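Methanogen homoaconitase small subunit (Methanocaldococcus jannaschii, PDB 2PKP) forms, with its large-subunit partner, a hydro-lyase that interconverts homocitrate and homoisocitrate through cis-homoaconitate in 2-oxosuberate biosynthesis. Local coordinates at residues A[90-93]-A[94-98]. Sequence-based numbering, arbitrary orientation.
Sequences IFYR and NAINV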
ATOM      1  N   ILE A  90       1.099 -21.152  11.670  1.00 25.15           N
ATOM      2  CA  ILE A  90       1.295 -20.005  12.543  1.00 25.81           C
ATOM      3  C   ILE A  90       1.617 -18.733  11.771  1.00 25.92           C
ATOM      4  O   ILE A  90       1.072 -17.670  12.065  1.00 24.75           O
ATOM      5  CB  ILE A  90       2.407 -20.286  13.574  1.00 27.20           C
ATOM      6  CG1 ILE A  90       1.967 -21.431  14.495  1.00 29.88           C
ATOM      7  CG2 ILE A  90       2.702 -19.029  14.387  1.00 28.06           C
ATOM      8  CD1 ILE A  90       2.988 -21.813  15.559  1.00 30.17           C
ATOM      9  N   PHE A  91       2.495 -18.842  10.780  1.00 24.34           N
ATOM     10  CA  PHE A  91       2.856 -17.679   9.980  1.00 21.84           C
ATOM     11  C   PHE A  91       1.607 -17.102   9.319  1.00 19.86           C
ATOM     12  O   PHE A  91       1.386 -15.895   9.334  1.00 18.16           O
ATOM     13  CB  PHE A  91       3.862 -18.062   8.892  1.00 20.55           C
ATOM     14  CG  PHE A  91       4.200 -16.927   7.965  1.00 18.57           C
ATOM     15  CD1 PHE A  91       5.221 -16.036   8.280  1.00 16.99           C
ATOM     16  CD2 PHE A  91       3.463 -16.722   6.800  1.00 18.34           C
ATOM     17  CE1 PHE A  91       5.509 -14.951   7.448  1.00 17.27           C
ATOM     18  CE2 PHE A  91       3.742 -15.636   5.957  1.00 18.28           C
ATOM     19  CZ  PHE A  91       4.768 -14.750   6.286  1.00 17.47           C
ATOM     20  N   TYR A  92       0.799 -17.985   8.741  1.00 21.66           N
ATOM     21  CA  TYR A  92      -0.425 -17.590   8.054  1.00 21.26           C
ATOM     22  C   TYR A  92      -1.302 -16.729   8.956  1.00 23.95           C
ATOM     23  O   TYR A  92      -1.797 -15.675   8.549  1.00 21.20           O
ATOM     24  CB  TYR A  92      -1.203 -18.833   7.625  1.00 21.35           C
ATOM     25  CG  TYR A  92      -2.365 -18.541   6.708  1.00 25.73           C
ATOM     26  CD1 TYR A  92      -2.203 -18.552   5.322  1.00 25.49           C
ATOM     27  CD2 TYR A  92      -3.624 -18.239   7.224  1.00 27.74           C
ATOM     28  CE1 TYR A  92      -3.259 -18.274   4.476  1.00 28.81           C
ATOM     29  CE2 TYR A  92      -4.693 -17.956   6.382  1.00 32.19           C
ATOM     30  CZ  TYR A  92      -4.505 -17.975   5.011  1.00 33.06           C
ATOM     31  OH  TYR A  92      -5.560 -17.695   4.172  1.00 37.06           O
ATOM     32  N   ARG A  93      -1.490 -17.194  10.185  1.00 25.42           N
ATOM     33  CA  ARG A  93      -2.311 -16.491  11.157  1.00 28.04           C
ATOM     34  C   ARG A  93      -1.720 -15.122  11.478  1.00 24.86           C
ATOM     35  O   ARG A  93      -2.433 -14.114  11.472  1.00 23.15           O
ATOM     36  CB  ARG A  93      -2.431 -17.329  12.435  1.00 34.33           C
ATOM     37  CG  ARG A  93      -3.246 -16.676  13.538  1.00 42.48           C
ATOM     38  CD  ARG A  93      -3.321 -17.563  14.775  1.00 51.13           C
ATOM     39  NE  ARG A  93      -2.036 -17.703  15.460  1.00 58.50           N
ATOM     40  CZ  ARG A  93      -1.393 -16.702  16.054  1.00 63.08           C
ATOM     41  NH1 ARG A  93      -1.911 -15.481  16.045  1.00 66.54           N
ATOM     42  NH2 ARG A  93      -0.237 -16.923  16.667  1.00 64.35           N
ATOM     43  N   ASN A  94      -0.419 -15.085  11.753  1.00 22.79           N
ATOM     44  CA  ASN A  94       0.248 -13.825  12.068  1.00 21.30           C
ATOM     45  C   ASN A  94       0.151 -12.851  10.906  1.00 19.00           C
ATOM     46  O   ASN A  94      -0.072 -11.655  11.103  1.00 21.23           O
ATOM     47  CB  ASN A  94       1.721 -14.060  12.420  1.00 23.91           C
ATOM     48  CG  ASN A  94       1.898 -14.782  13.745  1.00 28.28           C
ATOM     49  OD1 ASN A  94       1.003 -14.772  14.593  1.00 29.79           O
ATOM     50  ND2 ASN A  94       3.058 -15.402  13.935  1.00 26.16           N
ATOM     51  N   ALA A  95       0.318 -13.365   9.691  1.00 17.68           N
ATOM     52  CA  ALA A  95       0.247 -12.523   8.505  1.00 18.69           C
ATOM     53  C   ALA A  95      -1.120 -11.845   8.436  1.00 17.87           C
ATOM     54  O   ALA A  95      -1.213 -10.630   8.262  1.00 16.92           O
ATOM     55  CB  ALA A  95       0.483 -13.357   7.253  1.00 14.83           C
ATOM     56  N   ILE A  96      -2.176 -12.640   8.569  1.00 20.09           N
ATOM     57  CA  ILE A  96      -3.540 -12.118   8.538  1.00 21.66           C
ATOM     58  C   ILE A  96      -3.707 -11.008   9.576  1.00 22.40           C
ATOM     59  O   ILE A  96      -4.231  -9.932   9.283  1.00 21.37           O
ATOM     60  CB  ILE A  96      -4.579 -13.220   8.866  1.00 21.44           C
ATOM     61  CG1 ILE A  96      -4.531 -14.333   7.815  1.00 21.50           C
ATOM     62  CG2 ILE A  96      -5.976 -12.610   8.950  1.00 20.86           C
ATOM     63  CD1 ILE A  96      -4.926 -13.892   6.423  1.00 19.71           C
ATOM     64  N   ASN A  97      -3.244 -11.273  10.791  1.00 22.62           N
ATOM     65  CA  ASN A  97      -3.378 -10.307  11.872  1.00 25.00           C
ATOM     66  C   ASN A  97      -2.626  -8.984  11.743  1.00 24.87           C
ATOM     67  O   ASN A  97      -2.962  -8.031  12.441  1.00 24.73           O
ATOM     68  CB  ASN A  97      -3.059 -10.982  13.207  1.00 23.12           C
ATOM     69  CG  ASN A  97      -4.103 -12.024  13.584  1.00 27.24           C
ATOM     70  OD1 ASN A  97      -5.282 -11.886  13.246  1.00 29.22           O
ATOM     71  ND2 ASN A  97      -3.682 -13.059  14.298  1.00 28.82           N
ATOM     72  N   VAL A  98      -1.620  -8.912  10.869  1.00 24.04           N
ATOM     73  CA  VAL A  98      -0.897  -7.652  10.669  1.00 22.60           C
ATOM     74  C   VAL A  98      -1.252  -7.039   9.322  1.00 22.18           C
ATOM     75  O   VAL A  98      -0.713  -6.002   8.945  1.00 21.81           O
ATOM     76  CB  VAL A  98       0.648  -7.814  10.719  1.00 24.53           C
ATOM     77  CG1 VAL A  98       1.083  -8.316  12.095  1.00 24.43           C
ATOM     78  CG2 VAL A  98       1.117  -8.742   9.611  1.00 21.26           C
TER
HETATM   79  O   HOH W   1      -1.241 -13.021  15.503  1.00 43.25           O
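N94, R93 and N97 meet around one water on the polar side of a helical turn. The amide oxygen OD1 of N94 lies over one face of the R93 guanidinium, 3.2 Å from NH2, and the two planes stand 89° apart. Over the face, OD1 is not in line with the guanidinium N-H groups, and neither NH1 nor NH2 makes a hydrogen bond to it. A water links the three side chains instead. It donates to N94 OD1 at 3.0 Å and accepts from N97 ND2 at 2.7 Å; R93 NH1 gives it a weaker third bond. The R93 chain is extended through chi1 and chi2 and then bends at chi3 (68°), which brings NH1 near the N97 amide. A leucine in place of N94 would probably leave the water without its acceptor and the guanidinium without the oxygen over its face.

The backbone bonds are regular i to i+4 links. N94 N binds I90 O at 3.0 Å, and A95, I96 and N97 bind F91, Y92 and R93 likewise.

Apolar contacts continue the same spacing. F91 CE2 approaches A95 CB at 4.2 Å, and Y92 CE2 lies 3.9 Å from I96 CG1. Beyond the turn, F91 packs on V71 and I74 of helix 68-75, while I96 touches helix 141-148.

This is an amphipathic alpha-helix, the crossover helix of the beta-alpha-beta unit 81-84, 89-98, 101-104 in the aconitase C-terminal (swivel) domain.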